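Long-range contacts in putative alpha-L-fucosidase (Bacteroides thetaiotaomicron, PDB 3EYP), which probably hydrolyses alpha-L-fucosides, as a glycoside hydrolase family 29 member with a TIM-barrel catalytic domain joined to a discoidin-like beta domain: residues W84-T89 against H148-L153; Y142-A147 against V177-W181. One frame throughout, in Å; residues are numbered along the deposited sequence.

Contact 1 (W84-T89 against H148-L153); sequences WPSKYT and HQLGEL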
loop_
_atom_site.group_PDB
_atom_site.type_symbol
_atom_site.label_atom_id
_atom_site.label_comp_id
_atom_site.label_asym_id
_atom_site.label_seq_id
_atom_site.Cartn_x
_atom_site.Cartn_y
_atom_site.Cartn_z
ATOM N N TRP A 84 -18.619 9.767 -13.255
ATOM C CA TRP A 84 -18.441 9.942 -14.721
ATOM C C TRP A 84 -19.848 9.735 -15.333
ATOM O O TRP A 84 -20.691 8.998 -14.725
ATOM C CB TRP A 84 -17.350 8.985 -15.319
ATOM C CG TRP A 84 -17.796 7.578 -15.582
ATOM C CD1 TRP A 84 -18.092 7.020 -16.802
ATOM C CD2 TRP A 84 -18.119 6.581 -14.606
ATOM N NE1 TRP A 84 -18.548 5.745 -16.650
ATOM C CE2 TRP A 84 -18.603 5.453 -15.309
ATOM C CE3 TRP A 84 -18.058 6.541 -13.206
ATOM C CZ2 TRP A 84 -18.967 4.283 -14.672
ATOM C CZ3 TRP A 84 -18.435 5.402 -12.583
ATOM C CH2 TRP A 84 -18.906 4.275 -13.320
ATOM N N PRO A 85 -20.127 10.390 -16.480
ATOM C CA PRO A 85 -21.425 10.282 -17.186
ATOM C C PRO A 85 -21.589 8.938 -17.931
ATOM O O PRO A 85 -21.560 8.846 -19.175
ATOM C CB PRO A 85 -21.420 11.489 -18.151
ATOM C CG PRO A 85 -19.997 11.757 -18.462
ATOM C CD PRO A 85 -19.197 11.298 -17.182
ATOM N N SER A 86 -21.686 7.881 -17.138
ATOM C CA SER A 86 -21.894 6.523 -17.677
ATOM C C SER A 86 -23.125 6.480 -18.565
ATOM O O SER A 86 -24.124 7.141 -18.306
ATOM C CB SER A 86 -22.034 5.469 -16.563
ATOM O OG SER A 86 -22.341 4.242 -17.116
ATOM N N LYS A 87 -23.028 5.677 -19.601
ATOM C CA LYS A 87 -24.187 5.438 -20.513
ATOM C C LYS A 87 -25.183 4.529 -19.905
ATOM O O LYS A 87 -26.222 4.242 -20.517
ATOM C CB LYS A 87 -23.724 4.884 -21.857
ATOM C CG LYS A 87 -22.798 5.788 -22.571
ATOM C CD LYS A 87 -22.319 5.194 -23.924
ATOM C CE LYS A 87 -21.518 3.858 -23.765
ATOM N NZ LYS A 87 -20.179 4.005 -23.027
ATOM N N TYR A 88 -24.888 4.011 -18.702
ATOM C CA TYR A 88 -25.641 2.884 -18.173
ATOM C C TYR A 88 -26.481 3.135 -16.925
ATOM O O TYR A 88 -27.113 2.232 -16.401
ATOM C CB TYR A 88 -24.708 1.670 -17.950
ATOM C CG TYR A 88 -24.140 1.195 -19.287
ATOM C CD1 TYR A 88 -24.876 0.413 -20.136
ATOM C CD2 TYR A 88 -22.898 1.627 -19.717
ATOM C CE1 TYR A 88 -24.370 0.044 -21.392
ATOM C CE2 TYR A 88 -22.395 1.290 -20.943
ATOM C CZ TYR A 88 -23.131 0.489 -21.780
ATOM O OH TYR A 88 -22.590 0.128 -23.002
ATOM N N THR A 89 -26.497 4.377 -16.532
ATOM C CA THR A 89 -27.284 4.920 -15.390
ATOM C C THR A 89 -27.501 6.408 -15.531
ATOM O O THR A 89 -26.784 7.108 -16.278
ATOM C CB THR A 89 -26.550 4.680 -13.995
ATOM O OG1 THR A 89 -27.406 5.014 -12.886
ATOM C CG2 THR A 89 -25.225 5.457 -13.905
ATOM N N HIS A 148 -20.561 -3.390 -17.772
ATOM C CA HIS A 148 -20.655 -2.300 -18.742
ATOM C C HIS A 148 -19.821 -1.143 -18.271
ATOM O O HIS A 148 -19.118 -0.541 -19.015
ATOM C CB HIS A 148 -22.097 -1.845 -18.990
ATOM C CG HIS A 148 -22.880 -2.778 -19.865
ATOM N ND1 HIS A 148 -22.423 -3.208 -21.100
ATOM C CD2 HIS A 148 -24.112 -3.314 -19.715
ATOM C CE1 HIS A 148 -23.330 -4.010 -21.644
ATOM N NE2 HIS A 148 -24.366 -4.097 -20.822
ATOM N N GLN A 149 -19.997 -0.790 -17.018
ATOM C CA GLN A 149 -19.302 0.358 -16.425
ATOM C C GLN A 149 -17.792 0.158 -16.368
ATOM O O GLN A 149 -16.996 1.066 -16.617
ATOM C CB GLN A 149 -19.873 0.654 -15.045
ATOM C CG GLN A 149 -21.301 1.162 -15.112
ATOM C CD GLN A 149 -21.714 2.007 -13.906
ATOM O OE1 GLN A 149 -21.467 1.634 -12.734
ATOM N NE2 GLN A 149 -22.413 3.136 -14.189
ATOM N N LEU A 150 -17.435 -1.080 -16.030
ATOM C CA LEU A 150 -16.048 -1.516 -15.991
ATOM C C LEU A 150 -15.435 -1.315 -17.367
ATOM O O LEU A 150 -14.385 -0.709 -17.519
ATOM C CB LEU A 150 -15.955 -2.965 -15.426
ATOM C CG LEU A 150 -14.638 -3.446 -14.856
ATOM C CD1 LEU A 150 -13.990 -2.457 -13.898
ATOM C CD2 LEU A 150 -14.731 -4.959 -14.360
ATOM N N GLY A 151 -16.169 -1.691 -18.383
ATOM C CA GLY A 151 -15.742 -1.482 -19.750
ATOM C C GLY A 151 -15.498 -0.051 -20.153
ATOM O O GLY A 151 -14.543 0.270 -20.883
ATOM N N GLU A 152 -16.365 0.832 -19.683
ATOM C CA GLU A 152 -16.158 2.235 -19.897
ATOM C C GLU A 152 -14.857 2.674 -19.215
ATOM O O GLU A 152 -14.007 3.337 -19.806
ATOM C CB GLU A 152 -17.363 3.091 -19.382
ATOM C CG GLU A 152 -18.689 2.803 -20.088
ATOM C CD GLU A 152 -19.776 3.667 -19.590
ATOM O OE1 GLU A 152 -19.855 3.755 -18.354
ATOM O OE2 GLU A 152 -20.602 4.206 -20.380
ATOM N N LEU A 153 -14.702 2.308 -17.956
ATOM C CA LEU A 153 -13.599 2.865 -17.136
ATOM C C LEU A 153 -12.245 2.283 -17.511
ATOM O O LEU A 153 -11.161 2.919 -17.336
ATOM C CB LEU A 153 -13.881 2.641 -15.616
ATOM C CG LEU A 153 -15.033 3.510 -15.087
ATOM C CD1 LEU A 153 -15.431 3.216 -13.643
ATOM C CD2 LEU A 153 -14.728 4.959 -15.277
#
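Glu152 reaches out from helix 139-155 into the loop 84-89, and four donors converge on its carboxylate. OE1 takes the indole N-H of Trp84 (NE1 to OE1 2.9 Å) from well above the carboxylate plane and the hydroxyl of Ser86 (OG to OE1 2.8 Å) from the other face. OE2 accepts the backbone N of Lys87 on its syn lone pair, nearly straight at 171°, while Lys87 NZ comes to the anti lone pair as a salt bridge, 2.7 Å from OE2. Ser86 OG also accepts from Gln149 NE2 and, in an ST turn, from Tyr88 N. The tight part is the buried indole: with Trp84 CG between the backbone N and the carbonyl carbon (chi1 80°), the ring is turned toward the helix, and Leu153 CD1 lies over its six-membered ring, 3.8 Å from the centroid. The outer side is more exposed. There the rings of Tyr88 and His148 form an offset stack, planes 3° apart, and His148 CB sits over the tyrosine face. With an alanine at Glu152, the indole N-H, the Ser86 hydroxyl and the Lys87 amide would probably lose their acceptor, and the lysine charge its mate. Two bonds to each oxygen, one of the four from a lysine ammonium, suggest a carboxylate that stays ionised and fixes the loop to the helix.

Contact 2 (Y142-A147 against V177-W181); sequences YKEYYA and VYRHW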
loop_
_atom_site.group_PDB
_atom_site.type_symbol
_atom_site.label_atom_id
_atom_site.label_comp_id
_atom_site.label_asym_id
_atom_site.label_seq_id
_atom_site.Cartn_x
_atom_site.Cartn_y
_atom_site.Cartn_z
ATOM N N TYR A 142 -27.071 -7.236 -12.386
ATOM C CA TYR A 142 -26.149 -6.285 -11.811
ATOM C C TYR A 142 -24.761 -6.622 -12.351
ATOM O O TYR A 142 -23.917 -5.762 -12.574
ATOM C CB TYR A 142 -26.158 -6.342 -10.291
ATOM C CG TYR A 142 -25.079 -5.418 -9.716
ATOM C CD1 TYR A 142 -25.263 -4.034 -9.705
ATOM C CD2 TYR A 142 -23.858 -5.905 -9.266
ATOM C CE1 TYR A 142 -24.307 -3.187 -9.215
ATOM C CE2 TYR A 142 -22.877 -5.043 -8.803
ATOM C CZ TYR A 142 -23.121 -3.669 -8.775
ATOM O OH TYR A 142 -22.188 -2.767 -8.281
ATOM N N LYS A 143 -24.525 -7.917 -12.517
ATOM C CA LYS A 143 -23.259 -8.387 -13.091
ATOM C C LYS A 143 -23.059 -7.729 -14.430
ATOM O O LYS A 143 -21.977 -7.218 -14.728
ATOM C CB LYS A 143 -23.229 -9.907 -13.270
ATOM C CG LYS A 143 -22.152 -10.400 -14.258
ATOM C CD LYS A 143 -22.239 -11.871 -14.554
ATOM C CE LYS A 143 -23.353 -12.197 -15.537
ATOM N NZ LYS A 143 -23.269 -13.625 -15.986
ATOM N N GLU A 144 -24.090 -7.712 -15.264
ATOM C CA GLU A 144 -23.934 -7.049 -16.583
ATOM C C GLU A 144 -23.757 -5.536 -16.490
ATOM O O GLU A 144 -22.985 -4.969 -17.225
ATOM C CB GLU A 144 -25.104 -7.343 -17.546
ATOM C CG GLU A 144 -25.370 -8.795 -17.735
ATOM C CD GLU A 144 -24.162 -9.549 -18.297
ATOM O OE1 GLU A 144 -23.393 -8.987 -19.136
ATOM O OE2 GLU A 144 -23.976 -10.712 -17.862
ATOM N N TYR A 145 -24.498 -4.901 -15.579
ATOM C CA TYR A 145 -24.423 -3.428 -15.374
ATOM C C TYR A 145 -22.993 -3.027 -15.008
ATOM O O TYR A 145 -22.342 -2.142 -15.610
ATOM C CB TYR A 145 -25.368 -2.965 -14.225
ATOM C CG TYR A 145 -25.153 -1.523 -13.709
ATOM C CD1 TYR A 145 -25.394 -0.433 -14.531
ATOM C CD2 TYR A 145 -24.728 -1.264 -12.404
ATOM C CE1 TYR A 145 -25.209 0.850 -14.099
ATOM C CE2 TYR A 145 -24.530 0.019 -11.956
ATOM C CZ TYR A 145 -24.767 1.083 -12.809
ATOM O OH TYR A 145 -24.650 2.380 -12.415
ATOM N N TYR A 146 -22.518 -3.711 -13.999
ATOM C CA TYR A 146 -21.161 -3.467 -13.501
ATOM C C TYR A 146 -20.143 -3.676 -14.627
ATOM O O TYR A 146 -19.218 -2.907 -14.804
ATOM C CB TYR A 146 -20.831 -4.366 -12.293
ATOM C CG TYR A 146 -19.522 -3.985 -11.579
ATOM C CD1 TYR A 146 -19.526 -3.212 -10.459
ATOM C CD2 TYR A 146 -18.285 -4.467 -12.046
ATOM C CE1 TYR A 146 -18.346 -2.875 -9.812
ATOM C CE2 TYR A 146 -17.129 -4.142 -11.417
ATOM C CZ TYR A 146 -17.150 -3.383 -10.299
ATOM O OH TYR A 146 -15.941 -3.061 -9.688
ATOM N N ALA A 147 -20.331 -4.746 -15.386
ATOM C CA ALA A 147 -19.417 -5.075 -16.496
ATOM C C ALA A 147 -19.398 -3.978 -17.531
ATOM O O ALA A 147 -18.339 -3.636 -18.067
ATOM C CB ALA A 147 -19.757 -6.450 -17.143
ATOM N N VAL A 177 -19.214 -14.228 -10.998
ATOM C CA VAL A 177 -19.471 -12.784 -11.246
ATOM C C VAL A 177 -18.157 -11.976 -11.331
ATOM O O VAL A 177 -17.884 -11.278 -12.304
ATOM C CB VAL A 177 -20.343 -12.171 -10.132
ATOM C CG1 VAL A 177 -20.363 -10.604 -10.191
ATOM C CG2 VAL A 177 -21.765 -12.725 -10.182
ATOM N N TYR A 178 -17.335 -12.123 -10.311
ATOM C CA TYR A 178 -16.028 -11.464 -10.296
ATOM C C TYR A 178 -15.159 -11.941 -11.478
ATOM O O TYR A 178 -14.326 -11.174 -12.014
ATOM C CB TYR A 178 -15.287 -11.682 -8.959
ATOM C CG TYR A 178 -15.815 -10.938 -7.786
ATOM C CD1 TYR A 178 -15.447 -9.615 -7.545
ATOM C CD2 TYR A 178 -16.620 -11.590 -6.829
ATOM C CE1 TYR A 178 -15.893 -8.932 -6.383
ATOM C CE2 TYR A 178 -17.113 -10.914 -5.756
ATOM C CZ TYR A 178 -16.745 -9.589 -5.515
ATOM O OH TYR A 178 -17.207 -8.958 -4.382
ATOM N N ARG A 179 -15.359 -13.191 -11.921
ATOM C CA ARG A 179 -14.585 -13.697 -13.087
ATOM C C ARG A 179 -14.845 -12.856 -14.324
ATOM O O ARG A 179 -13.926 -12.436 -15.040
ATOM C CB ARG A 179 -14.909 -15.147 -13.431
ATOM C CG ARG A 179 -13.932 -15.780 -14.451
ATOM C CD ARG A 179 -14.247 -17.267 -14.680
ATOM N NE ARG A 179 -15.561 -17.520 -15.280
ATOM C CZ ARG A 179 -16.601 -18.167 -14.737
ATOM N NH1 ARG A 179 -17.745 -18.341 -15.472
ATOM N NH2 ARG A 179 -16.525 -18.695 -13.539
ATOM N N HIS A 180 -16.130 -12.719 -14.592
ATOM C CA HIS A 180 -16.626 -11.906 -15.695
ATOM C C HIS A 180 -15.946 -10.537 -15.666
ATOM O O HIS A 180 -15.417 -10.055 -16.670
ATOM C CB HIS A 180 -18.165 -11.809 -15.631
ATOM C CG HIS A 180 -18.794 -11.173 -16.828
ATOM N ND1 HIS A 180 -18.621 -11.654 -18.113
ATOM C CD2 HIS A 180 -19.645 -10.121 -16.929
ATOM C CE1 HIS A 180 -19.313 -10.897 -18.954
ATOM N NE2 HIS A 180 -19.941 -9.961 -18.260
ATOM N N TRP A 181 -15.887 -9.964 -14.481
ATOM C CA TRP A 181 -15.229 -8.647 -14.301
ATOM C C TRP A 181 -13.712 -8.652 -14.461
ATOM O O TRP A 181 -13.107 -7.803 -15.131
ATOM C CB TRP A 181 -15.602 -8.025 -12.983
ATOM C CG TRP A 181 -17.071 -7.828 -12.776
ATOM C CD1 TRP A 181 -18.047 -7.817 -13.712
ATOM C CD2 TRP A 181 -17.716 -7.640 -11.513
ATOM N NE1 TRP A 181 -19.290 -7.615 -13.114
ATOM C CE2 TRP A 181 -19.101 -7.523 -11.757
ATOM C CE3 TRP A 181 -17.262 -7.589 -10.207
ATOM C CZ2 TRP A 181 -20.020 -7.300 -10.743
ATOM C CZ3 TRP A 181 -18.206 -7.342 -9.174
ATOM C CH2 TRP A 181 -19.552 -7.226 -9.455
#
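Trp181 and Tyr146 meet because chi1 of the tryptophan is -58°, CG anti to its carbonyl carbon, while Tyr146 has CG opposite the backbone N, chi1 -170°. The indole six-membered ring and the phenol ring then stack face to face, the planes tilted by 29°, though their exact closeness is doubtful. Val177 CG1, from within the same helix, sits over the other indole face near its rim. Trp181 is a knob in a hole formed by Tyr142, Lys143, Tyr146 and Ala147, and at the ring edge its NE1 gives an almost straight hydrogen bond to Lys143 O, 3.2 Å away. That oxygen already accepts the helical bond from Ala147 N, and the indole meets it in the carbonyl plane, on a lone pair. Toward the more exposed side, His180 lies against the aliphatic part of Lys143, CD2 to CG 3.7 Å, and against the methyl of Ala147. Lys143 NZ pairs with Glu140. The axes of the two segments run in the same direction at 21°, 9.9 Å apart at closest approach; the contact joins helix 139-155 to helix 175-188 on the outside of the barrel. Beneath them, Tyr146 OH bonds to Leu124 O at the end of strand 119-124, and Tyr142 OH to Lys76 at the end of strand 70-76.

In the fold
Both contacts use helix 139-155, contact 2 its earlier turns and contact 1 the turns that follow directly, with centres about 12 Å apart. Along the chain the segments alternate: 84-89, 142-147, 148-153, then 177-181. One side of the helix therefore receives the loop after strand 70-76, and another receives helix 175-188, the next helix along the chain, with strand 162-164 between the two in sequence. The contacts also touch: Thr89 CB lies 3.4 Å from Tyr145 OH, and Leu150 CD2 packs on Trp181 O. All of this belongs to the TIM-barrel fucosidase domain, where the shared helix ties a long loop and a neighbouring helix to the parallel sheet.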